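Local coordinates for protein acetolactate synthase isozyme 1 large subunit (Escherichia coli, PDB 6LPI) that belongs to the thiamine diphosphate-dependent enzyme family and binds thiamine diphosphate, a magnesium ion and flavin-adenine dinucleotide, at residues I28-G33 / R53-R58; A63-Q68 / G422-I427; M70-G75 / R99-P104; K76-M81 / I103-I108; I134-Y139 / F155-S160. All coordinates share one frame; numbering follows the deposited sequence.

Interaction 1 (I28-G33 / R53-R58); sequences IKIVTG and RHILAR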
# COMPACT_ATOMS: atom_id res chain seq x y z
N ILE B 28 -9.25 7.50 -17.98
CA ILE B 28 -10.08 7.48 -16.78
C ILE B 28 -11.56 7.46 -17.16
O ILE B 28 -12.03 8.27 -17.97
CB ILE B 28 -9.73 8.67 -15.87
CG1 ILE B 28 -8.40 8.44 -15.16
CG2 ILE B 28 -10.81 8.93 -14.86
CD1 ILE B 28 -7.21 8.94 -15.89
N LYS B 29 -12.29 6.49 -16.61
CA LYS B 29 -13.74 6.39 -16.81
C LYS B 29 -14.52 6.79 -15.57
O LYS B 29 -15.69 7.15 -15.69
CB LYS B 29 -14.12 4.95 -17.24
CG LYS B 29 -15.56 4.50 -16.97
CD LYS B 29 -15.71 2.95 -17.05
CE LYS B 29 -16.76 2.40 -16.07
NZ LYS B 29 -16.32 1.18 -15.29
N ILE B 30 -13.89 6.77 -14.40
CA ILE B 30 -14.52 7.09 -13.12
C ILE B 30 -13.61 7.99 -12.32
O ILE B 30 -12.39 7.82 -12.32
CB ILE B 30 -14.86 5.80 -12.33
CG1 ILE B 30 -15.71 4.84 -13.16
CG2 ILE B 30 -15.42 6.10 -10.94
CD1 ILE B 30 -15.94 3.51 -12.48
N VAL B 31 -14.21 8.95 -11.63
CA VAL B 31 -13.49 9.86 -10.76
C VAL B 31 -14.34 10.09 -9.52
O VAL B 31 -15.55 10.30 -9.63
CB VAL B 31 -13.18 11.19 -11.50
CG1 VAL B 31 -13.06 12.35 -10.54
CG2 VAL B 31 -11.92 11.03 -12.32
N THR B 32 -13.73 10.12 -8.35
CA THR B 32 -14.56 10.22 -7.16
C THR B 32 -14.07 11.35 -6.28
O THR B 32 -12.87 11.48 -6.05
CB THR B 32 -14.59 8.90 -6.38
OG1 THR B 32 -15.29 9.09 -5.14
CG2 THR B 32 -13.20 8.46 -6.06
N GLY B 33 -15.00 12.16 -5.80
CA GLY B 33 -14.61 13.27 -4.95
C GLY B 33 -15.81 13.95 -4.34
O GLY B 33 -16.91 13.39 -4.27
N ARG B 53 -17.48 9.58 -15.54
CA ARG B 53 -18.50 9.69 -14.50
C ARG B 53 -17.83 10.05 -13.16
O ARG B 53 -16.68 9.69 -12.89
CB ARG B 53 -19.30 8.39 -14.35
CG ARG B 53 -19.96 8.16 -12.98
CD ARG B 53 -20.77 6.86 -12.90
NE ARG B 53 -20.11 5.74 -13.56
CZ ARG B 53 -20.34 4.46 -13.26
NH1 ARG B 53 -21.23 4.16 -12.32
NH2 ARG B 53 -19.69 3.50 -13.91
N HIS B 54 -18.56 10.81 -12.35
CA HIS B 54 -18.09 11.28 -11.06
C HIS B 54 -18.93 10.65 -9.96
O HIS B 54 -20.15 10.82 -9.95
CB HIS B 54 -18.18 12.81 -10.95
CG HIS B 54 -18.11 13.31 -9.55
ND1 HIS B 54 -16.91 13.56 -8.91
CD2 HIS B 54 -19.08 13.55 -8.63
CE1 HIS B 54 -17.15 13.96 -7.68
NE2 HIS B 54 -18.46 13.96 -7.48
N ILE B 55 -18.30 9.95 -9.03
CA ILE B 55 -18.97 9.41 -7.84
C ILE B 55 -18.75 10.32 -6.63
O ILE B 55 -17.61 10.64 -6.26
CB ILE B 55 -18.53 7.96 -7.58
CG1 ILE B 55 -19.21 7.03 -8.60
CG2 ILE B 55 -18.90 7.53 -6.18
CD1 ILE B 55 -18.56 6.95 -9.94
N LEU B 56 -19.87 10.74 -6.04
CA LEU B 56 -19.91 11.64 -4.89
C LEU B 56 -19.79 10.83 -3.61
O LEU B 56 -20.72 10.11 -3.22
CB LEU B 56 -21.19 12.47 -4.89
CG LEU B 56 -21.37 13.54 -3.82
CD1 LEU B 56 -20.14 14.45 -3.76
CD2 LEU B 56 -22.62 14.34 -4.09
N ALA B 57 -18.61 10.88 -3.00
CA ALA B 57 -18.43 10.29 -1.69
C ALA B 57 -19.17 11.10 -0.64
O ALA B 57 -19.73 12.18 -0.90
CB ALA B 57 -16.94 10.23 -1.35
N ARG B 58 -19.20 10.57 0.57
CA ARG B 58 -19.77 11.30 1.68
C ARG B 58 -18.70 11.84 2.62
O ARG B 58 -19.03 12.57 3.56
CB ARG B 58 -20.74 10.40 2.45
CG ARG B 58 -22.18 10.65 2.07
CD ARG B 58 -22.56 9.88 0.84
NE ARG B 58 -23.97 10.11 0.57
CZ ARG B 58 -24.51 10.01 -0.64
NH1 ARG B 58 -23.75 9.67 -1.68
NH2 ARG B 58 -25.80 10.24 -0.79
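Arg-53 lays its long side chain beside Ile-30 and Lys-29, on the face that Ile-30 shares with Ile-55. With CG anti to the backbone N (chi1 156°) and a bend at chi3, the side chain runs alongside both, pointing the same way. Arg-53 NH2 comes 4.0 Å from Ile-30 CD1, while Lys-29 CE sits at the guanidinium edge, 3.8 Å from Arg-53 NH2. The like-charged ends, Lys-29 NZ and Arg-53 NH2, are close but not in contact; both residues are exposed, so solvent could screen them. Strands 30-33 and 53-56 run parallel, with a short-segment crossing angle of -29°, and form the outer pair of a six-stranded parallel sheet. Helix 40-47 links them as a beta-alpha-beta crossover in the N-terminal thiamine diphosphate-binding domain. Their ladder starts with Arg-53 N bonded to Lys-29 O and proceeds through Val-31, which gives its N-H to Arg-53 O and whose O accepts from Ile-55 N. Gly-33 closes it: its N donates to Ile-55 O (3.1 Å) and its O receives Ala-57 N (3.3 Å). The His-54 ring lies obliquely by this glycine, CE1 3.4 Å from Gly-33 N. Ile-55 O is gripped twice, because Thr-32 OG1 also donates to it at 3.0 Å, from above the carbonyl plane. On the face of Thr-32, Ile-55 CD1 meets Ile-30 CG2 at 3.4 Å. Leu-431 of helix 422-432 covers both isoleucines, and Thr-456 of helix 453-459 also rests on Ile-55.

Interaction 2 (A63-Q68 / G422-I427); sequences AGFIAQ and GLPAAI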
# COMPACT_ATOMS: atom_id res chain seq x y z
N ALA B 63 -13.76 9.17 -0.42
CA ALA B 63 -13.39 9.38 -1.83
C ALA B 63 -12.02 8.78 -2.12
O ALA B 63 -11.83 8.08 -3.12
CB ALA B 63 -13.37 10.86 -2.18
N GLY B 64 -11.06 9.05 -1.23
CA GLY B 64 -9.72 8.53 -1.43
C GLY B 64 -9.66 7.02 -1.35
O GLY B 64 -9.00 6.38 -2.18
N PHE B 65 -10.36 6.42 -0.39
CA PHE B 65 -10.28 4.96 -0.30
C PHE B 65 -11.04 4.28 -1.45
O PHE B 65 -10.66 3.18 -1.86
CB PHE B 65 -10.79 4.49 1.06
CG PHE B 65 -9.78 4.61 2.15
CD1 PHE B 65 -8.51 4.05 2.01
CD2 PHE B 65 -10.09 5.27 3.33
CE1 PHE B 65 -7.57 4.15 3.02
CE2 PHE B 65 -9.14 5.38 4.36
CZ PHE B 65 -7.88 4.82 4.19
N ILE B 66 -12.08 4.92 -1.98
CA ILE B 66 -12.75 4.39 -3.18
C ILE B 66 -11.80 4.44 -4.37
O ILE B 66 -11.69 3.48 -5.16
CB ILE B 66 -14.05 5.15 -3.46
CG1 ILE B 66 -15.11 4.85 -2.41
CG2 ILE B 66 -14.60 4.79 -4.83
CD1 ILE B 66 -16.28 5.77 -2.56
N ALA B 67 -11.14 5.59 -4.55
CA ALA B 67 -10.07 5.65 -5.53
C ALA B 67 -9.06 4.52 -5.27
O ALA B 67 -8.56 3.89 -6.20
CB ALA B 67 -9.40 7.02 -5.50
N GLN B 68 -8.78 4.25 -4.00
CA GLN B 68 -7.85 3.18 -3.67
C GLN B 68 -8.37 1.82 -4.11
O GLN B 68 -7.59 1.00 -4.59
CB GLN B 68 -7.55 3.19 -2.19
CG GLN B 68 -6.27 3.94 -1.88
CD GLN B 68 -5.49 3.27 -0.75
OE1 GLN B 68 -5.26 2.05 -0.77
NE2 GLN B 68 -5.14 4.05 0.26
N GLY B 422 -11.95 -0.79 4.58
CA GLY B 422 -12.74 -1.83 3.95
C GLY B 422 -13.95 -1.40 3.14
O GLY B 422 -14.06 -1.74 1.96
N LEU B 423 -14.89 -0.67 3.72
CA LEU B 423 -16.11 -0.42 2.96
C LEU B 423 -15.85 0.47 1.75
O LEU B 423 -16.27 0.10 0.63
CB LEU B 423 -17.21 0.11 3.89
CG LEU B 423 -18.42 0.87 3.37
CD1 LEU B 423 -19.21 0.02 2.39
CD2 LEU B 423 -19.28 1.29 4.55
N PRO B 424 -15.15 1.61 1.87
CA PRO B 424 -14.90 2.40 0.65
C PRO B 424 -14.00 1.70 -0.35
O PRO B 424 -14.21 1.85 -1.57
CB PRO B 424 -14.29 3.70 1.18
CG PRO B 424 -13.87 3.41 2.54
CD PRO B 424 -14.77 2.36 3.07
N ALA B 425 -13.02 0.93 0.11
CA ALA B 425 -12.23 0.12 -0.82
C ALA B 425 -13.11 -0.85 -1.59
O ALA B 425 -12.97 -1.00 -2.81
CB ALA B 425 -11.14 -0.63 -0.07
N ALA B 426 -14.05 -1.50 -0.91
CA ALA B 426 -14.96 -2.41 -1.60
C ALA B 426 -15.82 -1.65 -2.60
O ALA B 426 -16.09 -2.14 -3.70
CB ALA B 426 -15.83 -3.15 -0.59
N ILE B 427 -16.24 -0.44 -2.24
CA ILE B 427 -17.03 0.36 -3.17
C ILE B 427 -16.23 0.62 -4.45
O ILE B 427 -16.74 0.44 -5.57
CB ILE B 427 -17.47 1.66 -2.48
CG1 ILE B 427 -18.53 1.34 -1.44
CG2 ILE B 427 -18.01 2.66 -3.49
CD1 ILE B 427 -18.77 2.43 -0.45
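This is an apolar helix-helix contact between two domains: helix 60-74 of the N-terminal thiamine diphosphate-binding domain meets the start of helix 422-432 of the C-terminal one, with Ile-66 and Phe-65 set against Pro-424 and Ile-427. The short axes pass 6.6 Å apart at a crossing angle of -51°. The nearest CA atoms, those of Ile-66 and Pro-424, are 4.8 Å apart. Pro-424 occupies the first turn of its helix, where a proline costs no intrahelical N-H bond, and points its CB toward helix 60-74. CG and CB of its ring both press on the methylene of Phe-65, with Phe-65 CB 3.6 Å from Pro-424 CG. The phenyl ring itself leads off toward Thr-418 and Asp-97, and the side chain of Phe-65 is about 8 Å (nearest approach) from the bound thiamine diphosphate. Carbonyls take part through weak CA-H...O contacts, Ile-66 CA to Pro-424 O and Ala-425 CA to Phe-65 O; no conventional hydrogen bond joins the two segments. Thr-456 of helix 453-459 touches both isoleucines. Ile-66 holds CG1 anti to its carbonyl carbon (chi1 -69°) and continues extended, which carries the branch across the other isoleucine at a slant. There Ile-66 CG1 lies 3.8 Å and Ile-66 CD1 3.7 Å from Ile-427 CG2.

Interaction 3 (M70-G75 / R99-P104); sequences MARTDG and RLDSIP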
# COMPACT_ATOMS: atom_id res chain seq x y z
N MET B 70 -10.42 1.14 -6.60
CA MET B 70 -10.21 1.07 -8.04
C MET B 70 -8.76 0.74 -8.34
O MET B 70 -8.47 -0.29 -8.97
CB MET B 70 -10.62 2.39 -8.70
CG MET B 70 -12.09 2.69 -8.48
SD MET B 70 -12.72 4.02 -9.48
CE MET B 70 -11.60 3.96 -10.89
N ALA B 71 -7.84 1.55 -7.79
CA ALA B 71 -6.41 1.41 -8.07
C ALA B 71 -5.86 0.06 -7.63
O ALA B 71 -5.05 -0.54 -8.34
CB ALA B 71 -5.63 2.54 -7.40
N ARG B 72 -6.29 -0.45 -6.48
CA ARG B 72 -5.80 -1.74 -6.05
C ARG B 72 -6.34 -2.87 -6.90
O ARG B 72 -5.73 -3.94 -6.93
CB ARG B 72 -6.10 -1.97 -4.58
CG ARG B 72 -5.51 -0.94 -3.68
CD ARG B 72 -5.46 -1.51 -2.32
NE ARG B 72 -5.08 -0.55 -1.30
CZ ARG B 72 -4.42 -0.89 -0.20
NH1 ARG B 72 -4.08 -2.17 -0.02
NH2 ARG B 72 -4.12 0.02 0.72
N THR B 73 -7.44 -2.68 -7.62
CA THR B 73 -7.81 -3.75 -8.55
C THR B 73 -7.34 -3.58 -10.02
O THR B 73 -7.14 -4.61 -10.67
CB THR B 73 -9.31 -3.97 -8.56
OG1 THR B 73 -9.97 -2.77 -8.96
CG2 THR B 73 -9.81 -4.40 -7.17
N ASP B 74 -7.12 -2.35 -10.57
CA ASP B 74 -6.85 -2.16 -12.01
C ASP B 74 -5.37 -2.42 -12.33
O ASP B 74 -5.04 -3.01 -13.36
CB ASP B 74 -7.09 -0.71 -12.51
CG ASP B 74 -6.72 0.35 -11.49
OD1 ASP B 74 -5.67 0.13 -10.88
OD2 ASP B 74 -7.43 1.35 -11.30
N GLY B 75 -4.49 -2.01 -11.40
CA GLY B 75 -3.06 -1.81 -11.64
C GLY B 75 -2.67 -0.47 -12.20
O GLY B 75 -1.49 -0.29 -12.53
N ARG B 99 0.35 5.72 0.43
CA ARG B 99 1.81 5.78 0.44
C ARG B 99 2.43 4.52 1.04
O ARG B 99 3.28 3.87 0.41
CB ARG B 99 2.29 7.01 1.20
CG ARG B 99 3.79 7.09 1.34
CD ARG B 99 4.42 7.35 0.01
NE ARG B 99 5.74 7.92 0.20
CZ ARG B 99 6.71 7.87 -0.69
NH1 ARG B 99 6.51 7.26 -1.86
NH2 ARG B 99 7.89 8.42 -0.42
N LEU B 100 2.01 4.12 2.24
CA LEU B 100 2.76 3.02 2.84
C LEU B 100 2.49 1.66 2.20
O LEU B 100 3.34 0.77 2.30
CB LEU B 100 2.48 2.90 4.34
CG LEU B 100 2.50 4.09 5.28
CD1 LEU B 100 2.32 3.58 6.70
CD2 LEU B 100 3.70 4.93 5.16
N ASP B 101 1.38 1.50 1.47
CA ASP B 101 1.09 0.24 0.79
C ASP B 101 1.46 0.28 -0.69
O ASP B 101 1.36 -0.76 -1.36
CB ASP B 101 -0.38 -0.14 0.96
CG ASP B 101 -0.70 -0.73 2.33
OD1 ASP B 101 -1.72 -0.35 2.96
OD2 ASP B 101 0.12 -1.53 2.82
N SER B 102 1.97 1.42 -1.17
CA SER B 102 2.50 1.60 -2.52
C SER B 102 1.47 1.45 -3.62
O SER B 102 1.60 0.59 -4.49
CB SER B 102 3.67 0.64 -2.77
OG SER B 102 4.68 0.73 -1.77
N ILE B 103 0.45 2.31 -3.60
CA ILE B 103 -0.68 2.29 -4.53
C ILE B 103 -0.68 3.54 -5.41
O ILE B 103 -0.43 4.65 -4.91
CB ILE B 103 -2.01 2.15 -3.79
CG1 ILE B 103 -1.98 0.92 -2.90
CG2 ILE B 103 -3.19 2.10 -4.74
CD1 ILE B 103 -2.27 1.25 -1.51
N PRO B 104 -0.94 3.41 -6.72
CA PRO B 104 -0.96 4.58 -7.61
C PRO B 104 -2.25 5.38 -7.48
O PRO B 104 -3.30 4.99 -8.00
CB PRO B 104 -0.81 3.97 -9.01
CG PRO B 104 -1.42 2.60 -8.86
CD PRO B 104 -1.11 2.15 -7.48
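The guanidinium of Arg-72 has Ile-103 over one face and the carboxylate of Asp-101 at its edge. Ile-103 CG1 stands 3.7 Å above the plane, offset toward the rim, and CD1 extends across the same face. At the edge, Arg-72 NH2 donates to Asp-101 OD1 at 3.3 Å, the one salt bridge between the segments. It is reasonably straight (154° at the hydrogen), yet the acceptor sits 17° out of the guanidinium plane and is met on its anti side; with the two planes 68° apart, a single N-H...O bond forms instead of a paired one. Further partners fix both groups. Gln-68 OE1 takes Arg-72 NE, Asp-97 forms a second salt bridge with NH2, and the backbone N-H groups of Gly-414 and Gly-415 hold OD1 and OD2 of Asp-101. Ile-103 divides its branches: CG1, anti to the carbonyl carbon, serves the arginine, whereas Ile-103 CG2 packs 3.6 Å from Ala-71 CB. Ala-71 CB also lies 3.4 Å from Pro-104 O. The chain between Asp-101 and Ile-103 turns at Ser-102, whose positive phi closes helix 86-101 with a Schellman motif. The side chain of Asp-101 is about 4 Å from flavin-adenine dinucleotide, and Leu-100 belongs to its pocket. The ion pair therefore ties the C-terminal ends of helices 60-74 and 86-101 together at the border of the flavin site.

Interaction 4 (K76-M81 / I103-I108); sequences KPAVCM and IPLICI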
# COMPACT_ATOMS: atom_id res chain seq x y z
N LYS B 76 -3.61 0.47 -12.34
CA LYS B 76 -3.43 1.84 -12.88
C LYS B 76 -3.83 2.93 -11.87
O LYS B 76 -4.59 2.66 -10.93
CB LYS B 76 -4.23 1.97 -14.21
CG LYS B 76 -3.88 3.21 -15.06
CD LYS B 76 -3.60 2.95 -16.56
CE LYS B 76 -2.59 4.00 -17.15
NZ LYS B 76 -2.92 5.44 -16.90
N PRO B 77 -3.27 4.15 -11.94
CA PRO B 77 -3.73 5.20 -11.01
C PRO B 77 -5.22 5.54 -11.10
O PRO B 77 -5.81 5.61 -12.18
CB PRO B 77 -2.88 6.42 -11.39
CG PRO B 77 -2.21 6.07 -12.68
CD PRO B 77 -2.10 4.58 -12.72
N ALA B 78 -5.82 5.74 -9.93
CA ALA B 78 -7.19 6.22 -9.76
C ALA B 78 -7.14 7.62 -9.15
O ALA B 78 -6.16 7.98 -8.51
CB ALA B 78 -8.00 5.27 -8.90
N VAL B 79 -8.17 8.42 -9.39
CA VAL B 79 -8.16 9.86 -9.10
C VAL B 79 -9.25 10.21 -8.10
O VAL B 79 -10.41 9.82 -8.28
CB VAL B 79 -8.33 10.67 -10.40
CG1 VAL B 79 -8.51 12.14 -10.09
CG2 VAL B 79 -7.12 10.43 -11.31
N CYS B 80 -8.89 11.00 -7.09
CA CYS B 80 -9.87 11.57 -6.16
C CYS B 80 -9.73 13.08 -6.08
O CYS B 80 -8.67 13.63 -6.37
CB CYS B 80 -9.75 10.96 -4.76
SG CYS B 80 -8.08 10.85 -4.16
N MET B 81 -10.81 13.76 -5.70
CA MET B 81 -10.84 15.22 -5.80
C MET B 81 -11.47 15.85 -4.56
O MET B 81 -12.45 15.32 -4.03
CB MET B 81 -11.66 15.67 -7.00
CG MET B 81 -11.39 14.94 -8.28
SD MET B 81 -12.31 15.73 -9.58
CE MET B 81 -10.99 16.62 -10.41
N ILE B 103 0.45 2.31 -3.60
CA ILE B 103 -0.68 2.29 -4.53
C ILE B 103 -0.68 3.54 -5.41
O ILE B 103 -0.43 4.65 -4.91
CB ILE B 103 -2.01 2.15 -3.79
CG1 ILE B 103 -1.98 0.92 -2.90
CG2 ILE B 103 -3.19 2.10 -4.74
CD1 ILE B 103 -2.27 1.25 -1.51
N PRO B 104 -0.94 3.41 -6.72
CA PRO B 104 -0.96 4.58 -7.61
C PRO B 104 -2.25 5.38 -7.48
O PRO B 104 -3.30 4.99 -8.00
CB PRO B 104 -0.81 3.97 -9.01
CG PRO B 104 -1.42 2.60 -8.86
CD PRO B 104 -1.11 2.15 -7.48
N LEU B 105 -2.18 6.49 -6.79
CA LEU B 105 -3.29 7.41 -6.67
C LEU B 105 -2.86 8.77 -7.20
O LEU B 105 -1.74 9.21 -6.95
CB LEU B 105 -3.71 7.49 -5.19
CG LEU B 105 -5.17 7.58 -4.77
CD1 LEU B 105 -5.86 6.28 -5.14
CD2 LEU B 105 -5.26 7.86 -3.27
N ILE B 106 -3.74 9.44 -7.93
CA ILE B 106 -3.62 10.87 -8.19
C ILE B 106 -4.73 11.55 -7.42
O ILE B 106 -5.91 11.20 -7.56
CB ILE B 106 -3.68 11.22 -9.69
CG1 ILE B 106 -2.32 11.01 -10.35
CG2 ILE B 106 -4.10 12.66 -9.88
CD1 ILE B 106 -2.01 9.64 -10.73
N CYS B 107 -4.34 12.51 -6.61
CA CYS B 107 -5.24 13.24 -5.73
C CYS B 107 -5.21 14.70 -6.13
O CYS B 107 -4.16 15.34 -6.07
CB CYS B 107 -4.79 13.02 -4.28
SG CYS B 107 -5.25 14.27 -3.13
N ILE B 108 -6.35 15.24 -6.53
CA ILE B 108 -6.44 16.60 -7.05
C ILE B 108 -7.27 17.45 -6.10
O ILE B 108 -8.40 17.09 -5.75
CB ILE B 108 -7.01 16.64 -8.47
CG1 ILE B 108 -6.01 16.05 -9.46
CG2 ILE B 108 -7.32 18.04 -8.86
CD1 ILE B 108 -6.61 15.65 -10.80
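Ile-106 and Ile-108 pack against Val-79 on one face of two adjoining parallel strands, and Pro-77, just before the first strand, receives the end of Ile-106. Ile-106 CD1 lies 3.4 Å from Pro-77 CB, Ile-106 CB 3.9 Å from Val-79 CG2, and Ile-108 CD1 reaches Val-79 CG1 at 4.1 Å. Cys-80 and Cys-107 project from the other face. The Cys-80 thiol, held between backbone N and carbonyl carbon (chi1 46°), leans over the neighbouring strand with SG 3.9 Å from Cys-107 CB. Four backbone bonds set the register: Ala-78 N to Pro-104 O, Ile-106 N to Ala-78 O, Cys-80 N to Ile-106 O at 3.0 Å, and Ile-108 N to Cys-80 O at 2.8 Å, the last almost linear (177°). Helix 86-101 makes the crossover between strands 78-82 and 105-111 and covers the cysteine face through Leu-91 and Ile-95. Phe-155 and Ala-158 of helix 147-159 cover Ile-106 on the other side. The polar groups of these four bonds are thus paired within the sheet while apolar side chains and two cysteines cover the faces, and the two sulfur atoms, Cys-80 SG and Cys-107 SG, remain 4.6 Å apart as separate thiols with no disulfide.

Interaction 5 (I134-Y139 / F155-S160); sequences ITKHNY and FRIAQS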
# COMPACT_ATOMS: atom_id res chain seq x y z
N ILE B 134 3.74 12.49 3.03
CA ILE B 134 2.84 11.35 2.83
C ILE B 134 2.61 11.08 1.35
O ILE B 134 1.66 10.38 0.98
CB ILE B 134 1.47 11.55 3.51
CG1 ILE B 134 0.81 12.83 2.96
CG2 ILE B 134 1.59 11.51 5.01
CD1 ILE B 134 -0.57 13.14 3.49
N THR B 135 3.43 11.65 0.48
CA THR B 135 3.22 11.45 -0.94
C THR B 135 4.49 10.92 -1.57
O THR B 135 5.58 11.13 -1.06
CB THR B 135 2.81 12.73 -1.60
OG1 THR B 135 3.66 13.78 -1.11
CG2 THR B 135 1.40 13.04 -1.19
N LYS B 136 4.35 10.21 -2.69
CA LYS B 136 5.53 9.94 -3.50
C LYS B 136 6.04 11.20 -4.18
O LYS B 136 7.25 11.32 -4.44
CB LYS B 136 5.24 8.85 -4.54
CG LYS B 136 6.48 8.49 -5.33
CD LYS B 136 6.18 7.78 -6.61
CE LYS B 136 7.22 6.75 -6.89
NZ LYS B 136 7.11 6.12 -8.22
N HIS B 137 5.16 12.14 -4.51
CA HIS B 137 5.56 13.50 -4.88
C HIS B 137 4.30 14.38 -4.87
O HIS B 137 3.18 13.87 -4.87
CB HIS B 137 6.24 13.54 -6.25
CG HIS B 137 6.90 14.84 -6.55
ND1 HIS B 137 7.54 15.60 -5.59
CD2 HIS B 137 7.03 15.52 -7.72
CE1 HIS B 137 8.05 16.68 -6.15
NE2 HIS B 137 7.76 16.66 -7.44
N ASN B 138 4.48 15.70 -4.86
CA ASN B 138 3.32 16.58 -4.81
C ASN B 138 3.60 17.87 -5.56
O ASN B 138 4.73 18.15 -5.93
CB ASN B 138 2.89 16.86 -3.36
CG ASN B 138 3.90 17.70 -2.62
OD1 ASN B 138 5.05 17.82 -3.04
ND2 ASN B 138 3.47 18.32 -1.53
N TYR B 139 2.54 18.65 -5.82
CA TYR B 139 2.69 19.86 -6.64
C TYR B 139 1.80 20.97 -6.13
O TYR B 139 0.69 20.73 -5.65
CB TYR B 139 2.35 19.65 -8.11
CG TYR B 139 3.22 18.67 -8.83
CD1 TYR B 139 2.80 17.33 -8.97
CD2 TYR B 139 4.44 19.04 -9.37
CE1 TYR B 139 3.58 16.40 -9.63
CE2 TYR B 139 5.23 18.11 -10.05
CZ TYR B 139 4.79 16.79 -10.17
OH TYR B 139 5.55 15.85 -10.83
N PHE B 155 1.17 11.52 -13.34
CA PHE B 155 0.75 10.19 -13.74
C PHE B 155 1.94 9.28 -14.03
O PHE B 155 1.84 8.06 -13.84
CB PHE B 155 -0.16 10.26 -14.96
CG PHE B 155 -1.61 10.35 -14.62
CD1 PHE B 155 -2.16 11.54 -14.17
CD2 PHE B 155 -2.43 9.23 -14.74
CE1 PHE B 155 -3.48 11.62 -13.85
CE2 PHE B 155 -3.75 9.30 -14.43
CZ PHE B 155 -4.29 10.50 -13.98
N ARG B 156 3.06 9.83 -14.49
CA ARG B 156 4.24 8.98 -14.62
C ARG B 156 4.71 8.57 -13.23
O ARG B 156 4.84 7.38 -12.92
CB ARG B 156 5.34 9.72 -15.40
CG ARG B 156 6.64 8.94 -15.60
CD ARG B 156 7.75 9.78 -16.24
NE ARG B 156 8.09 10.96 -15.43
CZ ARG B 156 9.00 10.99 -14.44
NH1 ARG B 156 9.68 9.90 -14.10
NH2 ARG B 156 9.22 12.13 -13.78
N ILE B 157 4.85 9.55 -12.33
CA ILE B 157 5.43 9.29 -11.02
C ILE B 157 4.56 8.31 -10.23
O ILE B 157 5.06 7.39 -9.59
CB ILE B 157 5.59 10.61 -10.25
CG1 ILE B 157 6.57 11.54 -10.95
CG2 ILE B 157 5.91 10.35 -8.81
CD1 ILE B 157 6.50 12.96 -10.44
N ALA B 158 3.25 8.47 -10.30
CA ALA B 158 2.37 7.61 -9.53
C ALA B 158 2.51 6.14 -9.93
O ALA B 158 2.27 5.25 -9.10
CB ALA B 158 0.93 8.07 -9.69
N GLN B 159 2.87 5.87 -11.18
CA GLN B 159 2.79 4.50 -11.68
C GLN B 159 4.14 3.86 -11.95
O GLN B 159 4.17 2.67 -12.29
CB GLN B 159 1.91 4.41 -12.93
CG GLN B 159 2.49 4.93 -14.23
CD GLN B 159 1.40 5.25 -15.26
OE1 GLN B 159 0.25 4.85 -15.10
NE2 GLN B 159 1.77 5.97 -16.31
N SER B 160 5.24 4.61 -11.87
CA SER B 160 6.52 4.02 -12.22
C SER B 160 7.19 3.48 -10.97
O SER B 160 6.79 3.77 -9.85
CB SER B 160 7.44 5.03 -12.90
OG SER B 160 6.75 5.76 -13.89
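Lys-136 passes across Ile-157 at a slant to reach Ile-157 O of helix 147-159 and the carbonyls just after it. Its CG stands anti to the backbone N (chi1 -176°), and after an extended chi2 the chain bends at chi3. That course lays Lys-136 CD 3.4 Å from Ile-157 CG2 and brings Lys-136 NZ to Ile-157 O at 2.8 Å, in the carbonyl plane. A weak bond from Lys-136 NZ to Ser-160 O (2.9 Å) and another weak one to Arg-162 O add to the grip. The helix C-terminal dipole would probably favour the ammonium group. Ile-157 serves two sides: CG2 faces the lysine methylenes, whereas CG1, anti to the carbonyl carbon (chi1 -64°), carries CD1 to both rings. Ile-157 CD1 meets the edge of His-137, 3.8 Å from its CD2, and approaches Tyr-139 obliquely, 4.2 Å from its CZ. Tyr-139 comes from the direction opposite to Ile-157. Ser-160 OG turns back to bond Arg-156 O from above the carbonyl plane. Outside the two segments, an acidic side chain of a different protein chain packs on His-137 and Ile-157, and Arg-156 NH2 pairs with an acidic side chain of that chain. Strand 137-140 is the edge strand of the parallel sheet within this chain, and the contact packs it against its own crossover helix in the beta-alpha-beta unit 137-140, 147-159, 166-171.

In the fold
Interactions 1 and 4 are two ladders of one parallel sheet, joined through neighbouring strands 30-33 and 78-82 by a probable hydrogen bond from Met-81 N to Thr-32 O (3.1 Å). Interaction 5 lies at the far edge of that sheet and its helix packs on interaction 4, Ala-158 CB 3.5 Å from Ile-106 CD1. Interactions 2 and 3 use successive segments of helix 60-74, their centres about 11 Å apart; interaction 3 hands Ile-103 and Pro-104 on to interaction 4. The side chain of Asp-101 in interaction 3 is about 4 Å from flavin-adenine dinucleotide, and that of Phe-65 in interaction 2 about 8 Å from thiamine diphosphate. Of the five, interaction 2 alone has its two segments in different thiamine diphosphate-binding domains.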